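Local structure of phenylacetaldehyde dehydrogenase (Burkholderia cenocepacia, 4O5H) at residues 402-407 / 421-426; 300-305 / 331-336; 292-297 / 324-329; 433-438 / 459-464. The protein probably catalyses the NAD+-dependent oxidation of phenylacetaldehyde to phenylacetate, as a member of the aldehyde dehydrogenase family. All coordinates share one frame; numbering follows the deposited sequence. Where two conformers were deposited one is given.

In the fold
Running from the N terminus, the chain lays down 292-297, 300-305, 324-329 and 331-336 in turn, so contacts 2 and 3 cross: contact 3 joins the ends of neighbouring parallel strands 288-292 and 320-326, and contact 2 packs together the helices that follow them. Contact 1 opens after both have closed and spans the short excursion from strand 399-402 through helix 409-412 to strand 419-425, the neighbour of strand 320-326 in the same sheet. Contact 4 comes last, closing the excursion from helix 428-436 through strand 443-447 and helix 451-457 to the loop before strand 465-468. Together they bind one seven-stranded sheet to its helices, with contacts 2 and 4 well apart.

Contact 1 (402-407 / 421-426)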
loop_
_atom_site.group_PDB
_atom_site.type_symbol
_atom_site.label_atom_id
_atom_site.label_comp_id
_atom_site.label_asym_id
_atom_site.label_seq_id
_atom_site.Cartn_x
_atom_site.Cartn_y
_atom_site.Cartn_z
ATOM N N VAL A 402 -24.844 17.391 -23.156
ATOM C CA VAL A 402 -24.094 17.341 -24.406
ATOM C C VAL A 402 -23.503 18.717 -24.720
ATOM O O VAL A 402 -23.747 19.677 -24.014
ATOM C CB VAL A 402 -24.955 16.857 -25.584
ATOM C CG1 VAL A 402 -25.471 15.461 -25.300
ATOM C CG2 VAL A 402 -26.104 17.813 -25.871
ATOM N N ASP A 403 -22.701 18.780 -25.773
ATOM C CA ASP A 403 -21.965 19.986 -26.148
ATOM C C ASP A 403 -20.982 20.329 -25.065
ATOM O O ASP A 403 -20.663 21.498 -24.828
ATOM C CB ASP A 403 -22.877 21.192 -26.415
ATOM C CG ASP A 403 -23.856 20.971 -27.569
ATOM O OD1 ASP A 403 -23.595 20.136 -28.437
ATOM O OD2 ASP A 403 -24.875 21.677 -27.588
ATOM N N THR A 404 -20.488 19.305 -24.396
ATOM C CA THR A 404 -19.473 19.502 -23.360
ATOM C C THR A 404 -18.084 19.411 -23.958
ATOM O O THR A 404 -17.912 18.893 -25.045
ATOM C CB THR A 404 -19.582 18.444 -22.274
ATOM O OG1 THR A 404 -19.579 17.145 -22.880
ATOM C CG2 THR A 404 -20.857 18.624 -21.468
ATOM N N THR A 405 -17.092 19.938 -23.254
ATOM C CA THR A 405 -15.682 19.817 -23.663
ATOM C C THR A 405 -14.843 19.357 -22.463
ATOM O O THR A 405 -15.271 19.489 -21.306
ATOM C CB THR A 405 -15.103 21.169 -24.108
ATOM O OG1 THR A 405 -15.094 22.038 -22.977
ATOM C CG2 THR A 405 -15.921 21.789 -25.230
ATOM N N GLN A 406 -13.629 18.889 -22.734
ATOM C CA GLN A 406 -12.756 18.378 -21.681
ATOM C C GLN A 406 -12.371 19.446 -20.667
ATOM O O GLN A 406 -12.008 19.112 -19.549
ATOM C CB GLN A 406 -11.489 17.726 -22.271
ATOM C CG GLN A 406 -11.775 16.512 -23.159
ATOM C CD GLN A 406 -12.346 15.333 -22.382
ATOM O OE1 GLN A 406 -13.505 14.941 -22.580
ATOM N NE2 GLN A 406 -11.536 14.775 -21.470
ATOM N N ALA A 407 -12.473 20.713 -21.033
ATOM C CA ALA A 407 -12.137 21.784 -20.098
ATOM C C ALA A 407 -13.211 22.062 -19.055
ATOM O O ALA A 407 -12.955 22.762 -18.088
ATOM C CB ALA A 407 -11.848 23.074 -20.882
ATOM N N VAL A 421 -22.060 13.222 -18.958
ATOM C CA VAL A 421 -21.576 14.081 -20.032
ATOM C C VAL A 421 -21.257 13.150 -21.200
ATOM O O VAL A 421 -20.698 12.078 -20.986
ATOM C CB VAL A 421 -20.374 14.950 -19.629
ATOM C CG1 VAL A 421 -20.763 15.881 -18.494
ATOM C CG2 VAL A 421 -19.151 14.106 -19.225
ATOM N N ALA A 422 -21.651 13.541 -22.420
ATOM C CA ALA A 422 -21.470 12.660 -23.560
ATOM C C ALA A 422 -20.909 13.413 -24.760
ATOM O O ALA A 422 -21.461 14.457 -25.155
ATOM C CB ALA A 422 -22.798 12.036 -23.937
ATOM N N MET A 423 -19.871 12.839 -25.363
ATOM C CA MET A 423 -19.135 13.458 -26.488
ATOM C C MET A 423 -18.754 12.435 -27.548
ATOM O O MET A 423 -18.568 11.264 -27.235
ATOM C CB MET A 423 -17.853 14.112 -25.951
ATOM C CG MET A 423 -18.098 15.365 -25.097
ATOM S SD MET A 423 -16.826 15.635 -23.822
ATOM C CE MET A 423 -17.337 14.433 -22.619
ATOM N N PRO A 424 -18.595 12.886 -28.803
ATOM C CA PRO A 424 -18.191 12.033 -29.892
ATOM C C PRO A 424 -16.684 11.876 -30.015
ATOM O O PRO A 424 -15.933 12.668 -29.482
ATOM C CB PRO A 424 -18.747 12.771 -31.115
ATOM C CG PRO A 424 -18.638 14.225 -30.739
ATOM C CD PRO A 424 -18.940 14.253 -29.263
ATOM N N PHE A 425 -16.254 10.832 -30.715
ATOM C CA PHE A 425 -14.882 10.699 -31.158
ATOM C C PHE A 425 -14.858 10.053 -32.519
ATOM O O PHE A 425 -15.753 9.287 -32.864
ATOM C CB PHE A 425 -14.036 9.878 -30.187
ATOM C CG PHE A 425 -14.379 8.413 -30.158
ATOM C CD1 PHE A 425 -13.737 7.521 -30.993
ATOM C CD2 PHE A 425 -15.289 7.910 -29.210
ATOM C CE1 PHE A 425 -14.044 6.178 -30.965
ATOM C CE2 PHE A 425 -15.584 6.553 -29.155
ATOM C CZ PHE A 425 -14.980 5.692 -30.052
ATOM N N ASP A 426 -13.801 10.348 -33.284
ATOM C CA ASP A 426 -13.660 9.826 -34.658
ATOM C C ASP A 426 -12.774 8.631 -34.768
ATOM O O ASP A 426 -12.934 7.875 -35.687
ATOM C CB ASP A 426 -13.128 10.911 -35.589
ATOM C CG ASP A 426 -14.135 12.013 -35.806
ATOM O OD1 ASP A 426 -15.362 11.739 -35.712
ATOM O OD2 ASP A 426 -13.702 13.159 -36.014
HETATM O O HOH W 1 -21.475 16.510 -26.850
#
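Val402 and Ala422 bring the two backbones closest, 5.4 Å between their CA atoms, at the point where the chain leaves strand 399-402 and passes over strand 419-425 without a direct hydrogen bond between the segments. A water bridges the two backbones, accepting from Asp403 N at 2.8 Å and donating to Ala422 O at 2.7 Å. The side chain of Thr404 points at the strand, crossing Met423 at about a right angle. With chi1 at 52°, OG1 is tucked between the backbone N and the carbonyl carbon, and it meets Met423 CG at 3.2 Å and SD at 3.3 Å. This buried hydroxyl has no hydrogen-bonding partner in the model. Its methyl branch suits the apolar setting better: CG2 rests against Val421 CG1 at 4.0 Å. Met423 is long and flexible enough to serve two neighbours, since the bend at chi3 (-77°) keeps CE beside Thr404 OG1, while SD lies 3.6 Å from Gln406 OE1. The Gln406 amide takes its hydrogen bonds from other residues, OE1 with Tyr324 OH and NE2 with Asp437 OD2, which fixes which end faces the sulfur. Thr404 and Val421 also pack on Val411 of helix 409-412, and Met423 on Tyr324 of strand 320-326; Val402 and Ala422 lean instead on Ile334 of helix 330-343, so residues of the contact meet the short helix 409-412 as well as helix 330-343.

Contact 2 (300-305 / 331-336); sequences KAAQGV and DGVIER
The methyl of Ala302 meets Arg336 and Val333 where the segments 300-305 and 331-336 of helices 298-310 and 330-343 approach to 8.6 Å between their axes and cross at -52°. Alanine suits so close a crossing because its side chain ends at CB: this carbon sits 3.4 Å from Arg336 CB and 3.8 Å from Val333 O, touching the backbone of the other helix as well as its side chains. Val333 uses both branches, each against different residues. CG1, anti to the backbone N (chi1 174°), reaches Ala302 CA at 4.1 Å and lies loosely against Val305 CG2, while CG2 faces Ala301 CB at 4.4 Å. The helices belong to consecutive beta-alpha units, following the parallel strands 288-292 and 320-326 and packing side by side on one face of the sheet, as expected of the alpha/beta architecture of aldehyde dehydrogenases. Polar interactions occupy the margin. Arg336 runs extended from CG to NE and bonds through NH1 to Gly332 O, one turn back, at 3.0 Å. The oxygen lies in the guanidinium plane, but NH1 stands above the carbonyl plane, on the face opposite the Arg336 backbone N that shares this acceptor. A residue without a side chain suits position 332, where the guanidinium passes close by. NE forms a salt bridge with Asp299, tying the arginine to the first helix; Glu335 OE1, at 4.0 Å from NH1, adds only a long charge interaction.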
loop_
_atom_site.group_PDB
_atom_site.type_symbol
_atom_site.label_atom_id
_atom_site.label_comp_id
_atom_site.label_asym_id
_atom_site.label_seq_id
_atom_site.Cartn_x
_atom_site.Cartn_y
_atom_site.Cartn_z
ATOM N N LYS A 300 -28.782 -1.746 -27.337
ATOM C CA LYS A 300 -27.954 -2.338 -26.284
ATOM C C LYS A 300 -26.966 -1.329 -25.734
ATOM O O LYS A 300 -26.727 -1.259 -24.497
ATOM C CB LYS A 300 -27.148 -3.541 -26.815
ATOM C CG LYS A 300 -25.977 -4.007 -25.896
ATOM C CD LYS A 300 -26.140 -5.321 -25.126
ATOM C CE LYS A 300 -24.806 -5.989 -24.773
ATOM N NZ LYS A 300 -24.041 -6.552 -25.919
ATOM N N ALA A 301 -26.345 -0.581 -26.625
ATOM C CA ALA A 301 -25.343 0.398 -26.196
ATOM C C ALA A 301 -26.000 1.504 -25.397
ATOM O O ALA A 301 -25.484 1.900 -24.336
ATOM C CB ALA A 301 -24.593 0.967 -27.387
ATOM N N ALA A 302 -27.157 1.969 -25.842
ATOM C CA ALA A 302 -27.822 3.055 -25.151
ATOM C C ALA A 302 -28.276 2.599 -23.763
ATOM O O ALA A 302 -28.165 3.340 -22.799
ATOM C CB ALA A 302 -29.011 3.570 -25.940
ATOM N N GLN A 303 -28.796 1.389 -23.670
ATOM C CA GLN A 303 -29.236 0.877 -22.381
ATOM C C GLN A 303 -28.017 0.735 -21.463
ATOM O O GLN A 303 -28.097 1.024 -20.293
ATOM C CB GLN A 303 -29.968 -0.454 -22.565
ATOM C CG GLN A 303 -30.677 -0.943 -21.329
ATOM C CD GLN A 303 -31.842 -0.042 -20.957
ATOM O OE1 GLN A 303 -32.741 0.184 -21.764
ATOM N NE2 GLN A 303 -31.792 0.531 -19.773
ATOM N N GLY A 304 -26.892 0.309 -22.024
ATOM C CA GLY A 304 -25.643 0.175 -21.296
ATOM C C GLY A 304 -25.080 1.482 -20.779
ATOM O O GLY A 304 -24.693 1.567 -19.612
ATOM N N VAL A 305 -25.106 2.502 -21.599
ATOM C CA VAL A 305 -24.670 3.846 -21.221
ATOM C C VAL A 305 -25.586 4.418 -20.138
ATOM O O VAL A 305 -25.105 4.924 -19.124
ATOM C CB VAL A 305 -24.669 4.792 -22.451
ATOM C CG1 VAL A 305 -24.526 6.261 -22.045
ATOM C CG2 VAL A 305 -23.563 4.410 -23.427
ATOM N N ASP A 331 -25.291 10.187 -32.490
ATOM C CA ASP A 331 -26.643 10.768 -32.447
ATOM C C ASP A 331 -27.684 9.736 -32.088
ATOM O O ASP A 331 -28.528 9.976 -31.242
ATOM C CB ASP A 331 -27.019 11.420 -33.783
ATOM C CG ASP A 331 -26.171 12.636 -34.097
ATOM O OD1 ASP A 331 -25.675 13.311 -33.171
ATOM O OD2 ASP A 331 -26.000 12.922 -35.264
ATOM N N GLY A 332 -27.601 8.559 -32.688
ATOM C CA GLY A 332 -28.550 7.492 -32.375
ATOM C C GLY A 332 -28.438 6.983 -30.939
ATOM O O GLY A 332 -29.450 6.737 -30.274
ATOM N N VAL A 333 -27.223 6.814 -30.453
ATOM C CA VAL A 333 -27.060 6.362 -29.072
ATOM C C VAL A 333 -27.582 7.416 -28.064
ATOM O O VAL A 333 -28.385 7.106 -27.189
ATOM C CB VAL A 333 -25.615 5.974 -28.778
ATOM C CG1 VAL A 333 -25.433 5.645 -27.304
ATOM C CG2 VAL A 333 -25.216 4.760 -29.604
ATOM N N ILE A 334 -27.177 8.663 -28.227
ATOM C CA ILE A 334 -27.554 9.697 -27.304
ATOM C C ILE A 334 -29.067 9.987 -27.321
ATOM O O ILE A 334 -29.696 10.213 -26.264
ATOM C CB ILE A 334 -26.689 10.972 -27.514
ATOM C CG1 ILE A 334 -26.390 11.636 -26.206
ATOM C CG2 ILE A 334 -27.400 11.980 -28.399
ATOM C CD1 ILE A 334 -25.494 10.787 -25.319
ATOM N N GLU A 335 -29.664 9.969 -28.501
ATOM C CA GLU A 335 -31.100 10.131 -28.607
ATOM C C GLU A 335 -31.780 9.064 -27.756
ATOM O O GLU A 335 -32.647 9.371 -26.946
ATOM C CB GLU A 335 -31.485 10.048 -30.047
ATOM C CG GLU A 335 -32.972 10.067 -30.376
ATOM C CD GLU A 335 -33.289 9.341 -31.694
ATOM O OE1 GLU A 335 -33.337 8.077 -31.776
ATOM O OE2 GLU A 335 -33.491 10.060 -32.676
ATOM N N ARG A 336 -31.326 7.831 -27.891
ATOM C CA ARG A 336 -31.886 6.733 -27.113
ATOM C C ARG A 336 -31.631 6.875 -25.607
ATOM O O ARG A 336 -32.520 6.593 -24.809
ATOM C CB ARG A 336 -31.359 5.389 -27.596
ATOM C CG ARG A 336 -31.894 4.968 -28.957
ATOM C CD ARG A 336 -31.031 3.837 -29.505
ATOM N NE ARG A 336 -31.605 3.223 -30.687
ATOM C CZ ARG A 336 -31.545 3.750 -31.903
ATOM N NH1 ARG A 336 -30.938 4.920 -32.122
ATOM N NH2 ARG A 336 -32.102 3.110 -32.921
#

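Contact 3 (292-297 / 324-329); sequences VLPDVD and YIHSKV
Val292 is held by two backbone hydrogen bonds to strand 320-326: its N donates to Tyr324 O at 2.9 Å, and its O accepts from His326 N at 3.0 Å. Both are nearly straight, and they flank Ile325, which pairs with Val292 as a parallel bridge. His326 makes a polar contact of its own, ND1 accepting from Lys328 N at 3.0 Å; that bond, tilted 21° from the ring plane, helps fix the rotation of the imidazole. Beyond it comes the CH-pi packing. The chi1 of -171° carries the His326 ring to where Pro294 lies across one face, CG 3.8 Å from the centroid. A proline suits this spot, with a compact ring to press on the imidazole and a backbone shape that fits the type I turn from Leu293 to Val296. Branched Val292 and Ile325 lie side by side on one face of the sheet, CG2 to CG1 at 4.0 Å. At the turn, Val329 CG1 approaches Pro294 O. Asp297 then N-caps helix 298-310. Val292 packs against Ala301 and Val305 of that helix, Ile325 against Val333 of helix 330-343, while Phe425 of strand 419-425 meets His326 edge-to-face.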
loop_
_atom_site.group_PDB
_atom_site.type_symbol
_atom_site.label_atom_id
_atom_site.label_comp_id
_atom_site.label_asym_id
_atom_site.label_seq_id
_atom_site.Cartn_x
_atom_site.Cartn_y
_atom_site.Cartn_z
ATOM N N VAL A 292 -17.894 3.700 -26.511
ATOM C CA VAL A 292 -18.766 2.945 -27.405
ATOM C C VAL A 292 -18.218 2.922 -28.819
ATOM O O VAL A 292 -18.120 3.962 -29.495
ATOM C CB VAL A 292 -20.182 3.547 -27.390
ATOM C CG1 VAL A 292 -21.135 2.726 -28.276
ATOM C CG2 VAL A 292 -20.692 3.615 -25.937
ATOM N N LEU A 293 -17.884 1.720 -29.281
ATOM C CA LEU A 293 -17.345 1.538 -30.635
ATOM C C LEU A 293 -18.469 1.430 -31.668
ATOM O O LEU A 293 -19.610 1.152 -31.316
ATOM C CB LEU A 293 -16.406 0.328 -30.680
ATOM C CG LEU A 293 -15.219 0.383 -29.719
ATOM C CD1 LEU A 293 -14.239 -0.753 -29.966
ATOM C CD2 LEU A 293 -14.497 1.733 -29.783
ATOM N N PRO A 294 -18.152 1.690 -32.963
ATOM C CA PRO A 294 -19.225 1.862 -33.941
ATOM C C PRO A 294 -19.892 0.569 -34.365
ATOM O O PRO A 294 -20.883 0.632 -35.057
ATOM C CB PRO A 294 -18.522 2.507 -35.144
ATOM C CG PRO A 294 -17.092 2.166 -34.993
ATOM C CD PRO A 294 -16.842 2.057 -33.512
ATOM N N ASP A 295 -19.392 -0.587 -33.940
ATOM C CA ASP A 295 -20.015 -1.854 -34.317
ATOM C C ASP A 295 -21.183 -2.281 -33.422
ATOM O O ASP A 295 -21.748 -3.339 -33.665
ATOM C CB ASP A 295 -18.979 -2.978 -34.368
ATOM C CG ASP A 295 -18.377 -3.323 -32.957
ATOM O OD1 ASP A 295 -17.666 -2.477 -32.381
ATOM O OD2 ASP A 295 -18.592 -4.464 -32.497
ATOM N N VAL A 296 -21.529 -1.517 -32.383
ATOM C CA VAL A 296 -22.557 -1.952 -31.432
ATOM C C VAL A 296 -23.970 -1.959 -31.967
ATOM O O VAL A 296 -24.311 -1.228 -32.910
ATOM C CB VAL A 296 -22.615 -1.061 -30.147
ATOM C CG1 VAL A 296 -21.336 -1.196 -29.348
ATOM C CG2 VAL A 296 -22.882 0.393 -30.475
ATOM N N ASP A 297 -24.805 -2.759 -31.332
ATOM C CA ASP A 297 -26.248 -2.607 -31.436
ATOM C C ASP A 297 -26.623 -1.318 -30.698
ATOM O O ASP A 297 -26.294 -1.164 -29.518
ATOM C CB ASP A 297 -26.940 -3.771 -30.745
ATOM C CG ASP A 297 -28.447 -3.656 -30.791
ATOM O OD1 ASP A 297 -29.044 -2.791 -30.134
ATOM O OD2 ASP A 297 -29.064 -4.466 -31.481
ATOM N N TYR A 324 -17.996 8.459 -24.260
ATOM C CA TYR A 324 -17.354 8.792 -25.512
ATOM C C TYR A 324 -17.871 7.792 -26.531
ATOM O O TYR A 324 -17.588 6.595 -26.455
ATOM C CB TYR A 324 -15.832 8.734 -25.355
ATOM C CG TYR A 324 -15.332 9.765 -24.379
ATOM C CD1 TYR A 324 -15.309 11.113 -24.715
ATOM C CD2 TYR A 324 -14.946 9.402 -23.083
ATOM C CE1 TYR A 324 -14.867 12.059 -23.800
ATOM C CE2 TYR A 324 -14.519 10.329 -22.170
ATOM C CZ TYR A 324 -14.482 11.660 -22.513
ATOM O OH TYR A 324 -14.072 12.588 -21.612
ATOM N N ILE A 325 -18.606 8.297 -27.516
ATOM C CA ILE A 325 -19.300 7.449 -28.459
ATOM C C ILE A 325 -18.863 7.786 -29.880
ATOM O O ILE A 325 -18.796 8.950 -30.255
ATOM C CB ILE A 325 -20.814 7.674 -28.379
ATOM C CG1 ILE A 325 -21.297 7.401 -26.956
ATOM C CG2 ILE A 325 -21.538 6.804 -29.385
ATOM C CD1 ILE A 325 -22.583 8.154 -26.628
ATOM N N HIS A 326 -18.514 6.751 -30.638
ATOM C CA HIS A 326 -17.996 6.957 -31.948
ATOM C C HIS A 326 -18.985 7.811 -32.760
ATOM O O HIS A 326 -20.193 7.595 -32.710
ATOM C CB HIS A 326 -17.713 5.612 -32.619
ATOM C CG HIS A 326 -16.974 5.745 -33.906
ATOM N ND1 HIS A 326 -17.591 6.149 -35.064
ATOM C CD2 HIS A 326 -15.668 5.581 -34.217
ATOM C CE1 HIS A 326 -16.711 6.213 -36.042
ATOM N NE2 HIS A 326 -15.536 5.876 -35.552
ATOM N N SER A 327 -18.442 8.744 -33.531
ATOM C CA SER A 327 -19.244 9.690 -34.289
ATOM C C SER A 327 -20.248 9.050 -35.263
ATOM O O SER A 327 -21.326 9.596 -35.469
ATOM C CB SER A 327 -18.331 10.666 -35.058
ATOM O OG SER A 327 -17.422 9.973 -35.901
ATOM N N LYS A 328 -19.929 7.908 -35.849
ATOM C CA LYS A 328 -20.901 7.193 -36.698
ATOM C C LYS A 328 -22.186 6.822 -35.952
ATOM O O LYS A 328 -23.248 6.782 -36.571
ATOM C CB LYS A 328 -20.294 5.961 -37.422
ATOM N N VAL A 329 -22.141 6.610 -34.643
ATOM C CA VAL A 329 -23.346 6.232 -33.911
ATOM C C VAL A 329 -23.748 7.172 -32.758
ATOM O O VAL A 329 -24.698 6.893 -32.033
ATOM C CB VAL A 329 -23.233 4.792 -33.385
ATOM C CG1 VAL A 329 -23.025 3.819 -34.553
ATOM C CG2 VAL A 329 -22.118 4.648 -32.351
#

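Contact 4 (433-438 / 459-464); sequences QLANDT and PRIAAG
Asn436, with CG anti to the carbonyl carbon and beside the backbone N (chi1 -70°), presents its amide to the backbone of 459-464 and bonds it at both ends. OD1 accepts from Ala462 N at 2.9 Å with an N-H...O angle of 172°, while ND2 donates to Arg460 O, also at 2.9 Å. The two bonds bracket Ile461, so the side-chain amide behaves like a peptide group laid alongside the loop. They differ in direction: ND2 lies in the carbonyl plane of Arg460, and Arg460 O in the amide plane, whereas the N of Ala462 is tilted 23° from the plane of the Asn436 carbonyl. Asparagine suits the place because it offers a donor and an acceptor on one short arm. Ala462, centre of an inverse gamma turn, keeps its small CB 3.7 Å from OD1. Ala435 directs its methyl toward Ile461, whose CD1 comes to 4.0 Å in one of two conformers, so this touch is less certain; both residues also pack on Ile291 of strand 288-292. Arg460 turns its guanidinium to Asp429, near the start of helix 428-436. The amide thus ties the C-terminal part of that helix to the loop before strand 465-468. There Ile461 O accepts from Lys504 NZ of the second subunit, and Gly464 makes backbone hydrogen bonds to that subunit, consistent with aldehyde dehydrogenase dimers, where the oligomerisation arm of one subunit meets the catalytic-domain sheet of the other.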
loop_
_atom_site.group_PDB
_atom_site.type_symbol
_atom_site.label_atom_id
_atom_site.label_comp_id
_atom_site.label_asym_id
_atom_site.label_seq_id
_atom_site.Cartn_x
_atom_site.Cartn_y
_atom_site.Cartn_z
ATOM N N GLN A 433 -7.077 8.866 -25.670
ATOM C CA GLN A 433 -6.614 10.125 -25.115
ATOM C C GLN A 433 -7.705 10.761 -24.207
ATOM O O GLN A 433 -7.411 11.191 -23.087
ATOM C CB GLN A 433 -6.153 11.068 -26.209
ATOM C CG GLN A 433 -5.619 12.393 -25.710
ATOM C CD GLN A 433 -6.678 13.497 -25.690
ATOM O OE1 GLN A 433 -7.526 13.664 -26.614
ATOM N NE2 GLN A 433 -6.645 14.261 -24.615
ATOM N N LEU A 434 -8.947 10.791 -24.684
ATOM C CA LEU A 434 -10.029 11.392 -23.913
ATOM C C LEU A 434 -10.288 10.610 -22.638
ATOM O O LEU A 434 -10.441 11.196 -21.572
ATOM C CB LEU A 434 -11.292 11.494 -24.757
ATOM C CG LEU A 434 -11.186 12.449 -25.950
ATOM C CD1 LEU A 434 -12.334 12.201 -26.918
ATOM C CD2 LEU A 434 -11.156 13.914 -25.527
ATOM N N ALA A 435 -10.301 9.283 -22.742
ATOM C CA ALA A 435 -10.650 8.455 -21.637
ATOM C C ALA A 435 -9.612 8.569 -20.495
ATOM O O ALA A 435 -9.994 8.623 -19.317
ATOM C CB ALA A 435 -10.788 7.014 -22.097
ATOM N N ASN A 436 -8.335 8.637 -20.851
ATOM C CA ASN A 436 -7.267 8.809 -19.884
ATOM C C ASN A 436 -7.039 10.247 -19.440
ATOM O O ASN A 436 -6.243 10.464 -18.550
ATOM C CB ASN A 436 -5.942 8.229 -20.396
ATOM C CG ASN A 436 -5.955 6.716 -20.466
ATOM O OD1 ASN A 436 -6.590 6.052 -19.653
ATOM N ND2 ASN A 436 -5.239 6.169 -21.416
ATOM N N ASP A 437 -7.754 11.204 -20.012
ATOM C CA ASP A 437 -7.610 12.627 -19.660
ATOM C C ASP A 437 -8.416 12.959 -18.378
ATOM O O ASP A 437 -9.462 13.641 -18.419
ATOM C CB ASP A 437 -8.055 13.503 -20.860
ATOM C CG ASP A 437 -7.940 14.997 -20.584
ATOM O OD1 ASP A 437 -6.985 15.386 -19.883
ATOM O OD2 ASP A 437 -8.815 15.778 -21.034
ATOM N N THR A 438 -7.882 12.474 -17.257
ATOM C CA THR A 438 -8.506 12.562 -15.935
ATOM C C THR A 438 -7.410 12.273 -14.931
ATOM O O THR A 438 -6.504 11.488 -15.214
ATOM C CB THR A 438 -9.680 11.575 -15.778
ATOM O OG1 THR A 438 -10.171 11.596 -14.444
ATOM C CG2 THR A 438 -9.266 10.123 -16.102
ATOM N N PRO A 459 -5.542 -2.777 -22.813
ATOM C CA PRO A 459 -4.246 -2.405 -22.183
ATOM C C PRO A 459 -3.982 -0.917 -22.134
ATOM O O PRO A 459 -3.178 -0.496 -21.329
ATOM C CB PRO A 459 -3.198 -3.026 -23.108
ATOM C CG PRO A 459 -3.913 -4.156 -23.748
ATOM C CD PRO A 459 -5.327 -3.653 -23.966
ATOM N N ARG A 460 -4.654 -0.145 -22.962
ATOM C CA ARG A 460 -4.376 1.294 -23.100
ATOM C C ARG A 460 -5.147 2.190 -22.145
ATOM O O ARG A 460 -4.812 3.375 -21.987
ATOM C CB ARG A 460 -4.691 1.725 -24.527
ATOM C CG ARG A 460 -3.899 0.998 -25.576
ATOM C CD ARG A 460 -4.291 1.439 -27.005
ATOM N NE ARG A 460 -3.770 2.771 -27.302
ATOM C CZ ARG A 460 -4.109 3.518 -28.333
ATOM N NH1 ARG A 460 -4.999 3.112 -29.232
ATOM N NH2 ARG A 460 -3.544 4.702 -28.470
ATOM N N ILE A 461 -6.202 1.654 -21.525
ATOM C CA ILE A 461 -7.024 2.440 -20.625
ATOM C C ILE A 461 -6.474 2.299 -19.212
ATOM O O ILE A 461 -6.391 1.179 -18.685
ATOM C CB ILE A 461 -8.486 1.965 -20.660
ATOM C CG1 ILE A 461 -9.049 2.124 -22.076
ATOM C CG2 ILE A 461 -9.321 2.760 -19.677
ATOM C CD1 ILE A 461 -8.857 3.515 -22.621
ATOM N N ALA A 462 -6.111 3.424 -18.590
ATOM C CA ALA A 462 -5.504 3.372 -17.219
ATOM C C ALA A 462 -6.579 3.391 -16.179
ATOM O O ALA A 462 -6.870 4.442 -15.591
ATOM C CB ALA A 462 -4.535 4.525 -17.011
ATOM N N ALA A 463 -7.190 2.230 -15.947
ATOM C CA ALA A 463 -8.193 2.081 -14.918
ATOM C C ALA A 463 -8.017 0.746 -14.195
ATOM O O ALA A 463 -7.571 -0.251 -14.784
ATOM C CB ALA A 463 -9.575 2.156 -15.490
ATOM N N GLY A 464 -8.395 0.725 -12.946
ATOM C CA GLY A 464 -8.258 -0.480 -12.137
ATOM C C GLY A 464 -9.136 -1.642 -12.584
ATOM O O GLY A 464 -8.769 -2.800 -12.326
#